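Local coordinates for hypothetical protein (Bacteroides caccae, PDB 4M8R) that is of unknown function but pairs an N-terminal immunoglobulin-like domain with a WD40-like domain expected to fold as a beta-propeller, at residues H149-G163 / L167-F181. Sequence-based numbering, arbitrary orientation.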
# COMPACT_ATOMS: atom_id res chain seq x y z
N HIS A 149 -9.51 24.13 -29.92
CA HIS A 149 -8.19 23.65 -30.33
C HIS A 149 -8.36 22.57 -31.41
O HIS A 149 -8.15 21.39 -31.14
CB HIS A 149 -7.40 23.11 -29.13
CG HIS A 149 -7.10 24.15 -28.10
ND1 HIS A 149 -6.22 25.19 -28.32
CD2 HIS A 149 -7.56 24.31 -26.84
CE1 HIS A 149 -6.15 25.95 -27.24
NE2 HIS A 149 -6.96 25.44 -26.33
N PRO A 150 -8.73 22.98 -32.63
CA PRO A 150 -9.02 22.02 -33.70
C PRO A 150 -7.81 21.20 -34.14
O PRO A 150 -7.98 20.15 -34.75
CB PRO A 150 -9.52 22.90 -34.85
CG PRO A 150 -8.90 24.23 -34.60
CD PRO A 150 -8.79 24.38 -33.11
N ASP A 151 -6.62 21.68 -33.82
CA ASP A 151 -5.37 21.00 -34.17
C ASP A 151 -4.89 20.03 -33.07
O ASP A 151 -3.74 19.59 -33.11
CB ASP A 151 -4.28 22.04 -34.47
CG ASP A 151 -4.03 23.00 -33.31
OD1 ASP A 151 -4.99 23.32 -32.56
OD2 ASP A 151 -2.88 23.46 -33.15
N PHE A 152 -5.77 19.71 -32.12
CA PHE A 152 -5.43 18.84 -30.99
C PHE A 152 -4.77 17.56 -31.49
O PHE A 152 -5.29 16.89 -32.38
CB PHE A 152 -6.69 18.52 -30.17
CG PHE A 152 -6.43 18.06 -28.76
CD1 PHE A 152 -5.47 18.68 -27.96
CD2 PHE A 152 -7.20 17.05 -28.19
CE1 PHE A 152 -5.26 18.26 -26.65
CE2 PHE A 152 -7.00 16.64 -26.88
CZ PHE A 152 -6.03 17.25 -26.12
N ARG A 153 -3.63 17.23 -30.89
CA ARG A 153 -2.68 16.31 -31.48
C ARG A 153 -2.02 15.46 -30.40
O ARG A 153 -1.92 15.89 -29.26
CB ARG A 153 -1.62 17.15 -32.18
CG ARG A 153 -0.84 16.47 -33.28
CD ARG A 153 -0.07 17.52 -34.06
NE ARG A 153 0.87 18.25 -33.21
CZ ARG A 153 2.21 18.20 -33.31
NH1 ARG A 153 2.80 17.46 -34.25
NH2 ARG A 153 2.95 18.91 -32.48
N SER A 154 -1.57 14.26 -30.77
CA SER A 154 -0.81 13.40 -29.86
C SER A 154 -1.61 13.12 -28.59
O SER A 154 -1.12 13.27 -27.47
CB SER A 154 0.53 14.05 -29.52
OG SER A 154 1.39 13.14 -28.86
N VAL A 155 -2.85 12.71 -28.79
CA VAL A 155 -3.81 12.64 -27.70
C VAL A 155 -3.61 11.39 -26.85
O VAL A 155 -3.52 10.28 -27.36
CB VAL A 155 -5.25 12.68 -28.25
CG1 VAL A 155 -6.25 12.63 -27.11
CG2 VAL A 155 -5.44 13.94 -29.08
N VAL A 156 -3.53 11.60 -25.54
CA VAL A 156 -3.27 10.54 -24.58
C VAL A 156 -4.10 10.75 -23.32
O VAL A 156 -4.69 11.81 -23.14
CB VAL A 156 -1.78 10.50 -24.17
CG1 VAL A 156 -0.91 10.19 -25.37
CG2 VAL A 156 -1.35 11.82 -23.54
N ASN A 157 -4.12 9.74 -22.46
CA ASN A 157 -4.86 9.80 -21.21
C ASN A 157 -3.96 9.50 -20.04
O ASN A 157 -3.12 8.61 -20.11
CB ASN A 157 -6.00 8.79 -21.23
CG ASN A 157 -6.63 8.59 -19.86
OD1 ASN A 157 -6.48 7.53 -19.25
ND2 ASN A 157 -7.34 9.60 -19.36
N LEU A 158 -4.11 10.26 -18.97
CA LEU A 158 -3.54 9.88 -17.69
C LEU A 158 -4.65 9.20 -16.91
O LEU A 158 -5.69 9.80 -16.67
CB LEU A 158 -3.03 11.10 -16.93
CG LEU A 158 -2.47 10.81 -15.53
CD1 LEU A 158 -1.35 9.78 -15.58
CD2 LEU A 158 -2.00 12.10 -14.89
N GLN A 159 -4.43 7.96 -16.51
CA GLN A 159 -5.48 7.17 -15.90
C GLN A 159 -6.15 7.92 -14.74
O GLN A 159 -5.48 8.59 -13.96
CB GLN A 159 -4.98 5.80 -15.46
CG GLN A 159 -3.85 5.82 -14.43
CD GLN A 159 -3.61 4.46 -13.79
OE1 GLN A 159 -4.29 3.47 -14.09
NE2 GLN A 159 -2.63 4.40 -12.88
N LYS A 160 -7.47 7.80 -14.67
CA LYS A 160 -8.31 8.37 -13.61
C LYS A 160 -8.58 9.86 -13.71
O LYS A 160 -9.32 10.40 -12.89
CB LYS A 160 -7.78 8.03 -12.21
CG LYS A 160 -7.60 6.55 -11.96
CD LYS A 160 -7.07 6.30 -10.57
CE LYS A 160 -6.91 4.81 -10.30
NZ LYS A 160 -6.27 4.58 -8.98
N THR A 161 -8.02 10.54 -14.70
CA THR A 161 -8.25 11.98 -14.86
C THR A 161 -9.58 12.31 -15.53
O THR A 161 -10.05 13.44 -15.44
CB THR A 161 -7.12 12.65 -15.65
OG1 THR A 161 -6.99 12.02 -16.93
CG2 THR A 161 -5.81 12.53 -14.89
N TYR A 162 -10.17 11.33 -16.20
CA TYR A 162 -11.42 11.51 -16.96
C TYR A 162 -11.33 12.72 -17.88
O TYR A 162 -12.13 13.65 -17.81
CB TYR A 162 -12.66 11.59 -16.04
CG TYR A 162 -13.97 11.32 -16.77
CD1 TYR A 162 -14.18 10.11 -17.43
CD2 TYR A 162 -14.99 12.26 -16.78
CE1 TYR A 162 -15.37 9.85 -18.09
CE2 TYR A 162 -16.19 12.01 -17.44
CZ TYR A 162 -16.37 10.80 -18.10
OH TYR A 162 -17.56 10.55 -18.75
N GLY A 163 -10.32 12.67 -18.75
CA GLY A 163 -10.11 13.67 -19.78
C GLY A 163 -8.89 13.31 -20.60
O GLY A 163 -8.25 12.29 -20.34
N LEU A 167 -1.36 18.00 -27.55
CA LEU A 167 -0.69 19.24 -27.95
C LEU A 167 -1.56 20.06 -28.88
O LEU A 167 -2.26 19.52 -29.73
CB LEU A 167 0.63 18.92 -28.65
CG LEU A 167 1.63 18.08 -27.85
CD1 LEU A 167 2.84 17.77 -28.70
CD2 LEU A 167 2.03 18.81 -26.57
N ALA A 168 -1.50 21.38 -28.72
CA ALA A 168 -2.21 22.32 -29.58
C ALA A 168 -1.47 23.65 -29.67
O ALA A 168 -0.70 24.00 -28.77
CB ALA A 168 -3.62 22.53 -29.08
N GLU A 169 -1.70 24.37 -30.76
CA GLU A 169 -1.06 25.66 -30.98
C GLU A 169 -1.63 26.69 -30.02
O GLU A 169 -2.84 26.81 -29.88
CB GLU A 169 -1.29 26.13 -32.42
CG GLU A 169 -0.48 27.35 -32.82
CD GLU A 169 0.91 27.00 -33.34
OE1 GLU A 169 1.49 26.00 -32.89
OE2 GLU A 169 1.41 27.75 -34.21
N GLU A 170 -0.74 27.43 -29.36
CA GLU A 170 -1.13 28.51 -28.47
C GLU A 170 0.02 29.51 -28.37
O GLU A 170 1.14 29.12 -28.06
CB GLU A 170 -1.47 27.96 -27.08
CG GLU A 170 -2.10 28.98 -26.12
CD GLU A 170 -3.60 29.17 -26.32
OE1 GLU A 170 -4.07 29.07 -27.48
OE2 GLU A 170 -4.30 29.42 -25.32
N ASN A 171 -0.28 30.77 -28.67
CA ASN A 171 0.73 31.83 -28.69
C ASN A 171 1.92 31.47 -29.59
O ASN A 171 3.07 31.71 -29.24
CB ASN A 171 1.21 32.16 -27.27
CG ASN A 171 0.07 32.62 -26.37
OD1 ASN A 171 -0.87 33.28 -26.82
ND2 ASN A 171 0.16 32.29 -25.08
N GLY A 172 1.62 30.87 -30.74
CA GLY A 172 2.63 30.60 -31.76
C GLY A 172 3.49 29.36 -31.56
O GLY A 172 4.40 29.12 -32.35
N VAL A 173 3.22 28.58 -30.51
CA VAL A 173 3.97 27.35 -30.25
C VAL A 173 3.07 26.20 -29.80
O VAL A 173 1.92 26.40 -29.42
CB VAL A 173 5.08 27.55 -29.18
CG1 VAL A 173 6.14 28.51 -29.68
CG2 VAL A 173 4.49 28.01 -27.86
N GLN A 174 3.63 24.99 -29.86
CA GLN A 174 2.94 23.79 -29.40
C GLN A 174 3.01 23.71 -27.88
O GLN A 174 4.09 23.81 -27.29
CB GLN A 174 3.58 22.54 -30.04
CG GLN A 174 3.28 22.37 -31.52
CD GLN A 174 1.81 22.02 -31.78
OE1 GLN A 174 1.33 20.98 -31.34
NE2 GLN A 174 1.11 22.88 -32.50
N GLN A 175 1.85 23.52 -27.26
CA GLN A 175 1.74 23.45 -25.80
C GLN A 175 0.77 22.36 -25.37
O GLN A 175 -0.17 22.03 -26.09
CB GLN A 175 1.24 24.78 -25.25
CG GLN A 175 2.14 25.96 -25.57
CD GLN A 175 1.91 27.12 -24.62
OE1 GLN A 175 2.03 26.96 -23.40
NE2 GLN A 175 1.61 28.29 -25.16
N PRO A 176 0.98 21.80 -24.16
CA PRO A 176 0.09 20.77 -23.66
C PRO A 176 -1.19 21.32 -23.05
O PRO A 176 -1.16 22.30 -22.31
CB PRO A 176 0.94 20.07 -22.60
CG PRO A 176 1.86 21.13 -22.11
CD PRO A 176 2.16 21.99 -23.30
N PHE A 177 -2.31 20.65 -23.37
CA PHE A 177 -3.62 20.97 -22.80
C PHE A 177 -4.31 19.72 -22.29
O PHE A 177 -4.07 18.62 -22.78
CB PHE A 177 -4.50 21.60 -23.86
CG PHE A 177 -4.08 22.98 -24.24
CD1 PHE A 177 -4.57 24.08 -23.56
CD2 PHE A 177 -3.17 23.18 -25.27
CE1 PHE A 177 -4.18 25.36 -23.90
CE2 PHE A 177 -2.77 24.45 -25.61
CZ PHE A 177 -3.28 25.54 -24.93
N PHE A 178 -5.20 19.92 -21.31
CA PHE A 178 -6.07 18.86 -20.81
C PHE A 178 -7.51 19.23 -21.13
O PHE A 178 -7.98 20.30 -20.76
CB PHE A 178 -5.90 18.72 -19.30
CG PHE A 178 -6.87 17.77 -18.65
CD1 PHE A 178 -6.72 16.40 -18.79
CD2 PHE A 178 -7.92 18.25 -17.88
CE1 PHE A 178 -7.60 15.52 -18.19
CE2 PHE A 178 -8.81 17.38 -17.28
CZ PHE A 178 -8.65 16.01 -17.43
N LEU A 179 -8.20 18.34 -21.85
CA LEU A 179 -9.64 18.48 -22.09
C LEU A 179 -10.38 17.68 -21.03
O LEU A 179 -10.26 16.47 -20.98
CB LEU A 179 -10.02 17.97 -23.47
CG LEU A 179 -11.53 17.85 -23.71
CD1 LEU A 179 -12.19 19.22 -23.64
CD2 LEU A 179 -11.81 17.18 -25.05
N ASP A 180 -11.17 18.37 -20.20
CA ASP A 180 -11.90 17.76 -19.10
C ASP A 180 -13.24 17.24 -19.59
O ASP A 180 -14.06 18.02 -20.06
CB ASP A 180 -12.10 18.79 -17.98
CG ASP A 180 -12.75 18.20 -16.72
OD1 ASP A 180 -13.53 17.23 -16.82
OD2 ASP A 180 -12.47 18.73 -15.62
N PHE A 181 -13.46 15.93 -19.50
CA PHE A 181 -14.72 15.34 -19.96
C PHE A 181 -15.95 15.81 -19.19
O PHE A 181 -17.03 15.90 -19.75
CB PHE A 181 -14.69 13.80 -19.91
CG PHE A 181 -13.85 13.14 -21.00
CD1 PHE A 181 -13.75 13.69 -22.27
CD2 PHE A 181 -13.22 11.94 -20.74
CE1 PHE A 181 -12.99 13.06 -23.24
CE2 PHE A 181 -12.47 11.30 -21.72
CZ PHE A 181 -12.36 11.86 -22.97
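Arg-153 reaches across to Gln-174, where NH2 donates to OE1 at 2.9 Å while NE adds a weak bond to the same oxygen. The guanidinium and amide planes stand 81° apart, NH2 approaching from above the carbonyl plane. Beside them Asp-151 OD2 accepts the backbone N-H of Glu-169 on its syn side; CG of Asp-151, lodged between backbone N and carbonyl carbon (chi1 57°), puts the carboxylate there. The His-149 ring lies obliquely over a face of Phe-177, His-149 NE2 3.7 Å from Phe-177 CE1. At the far end, Phe-181 turns its edge toward the face of Tyr-162, and Phe-181 N donates to Tyr-162 O at 3.1 Å beside the non-hydrogen-bonded pair Gly-163/Asp-180.

Arg-153 and Leu-167 form an antiparallel hydrogen-bonded pair joining edge strand 153-156 to 163-170, consistent with a propeller blade; Leu-167 N gives Arg-153 O a straight bond, the return bond from Arg-153 N being weak. Gln-174 NE2 also donates a hydrogen bond to Glu-169 OE1, on its anti side. A leucine at Gln-174 would probably leave Arg-153 NH2 and Glu-169 OE1 without these partners, the guanidinium then relying on Asp-259. One neutral amide thus links three successive strands through their side chains.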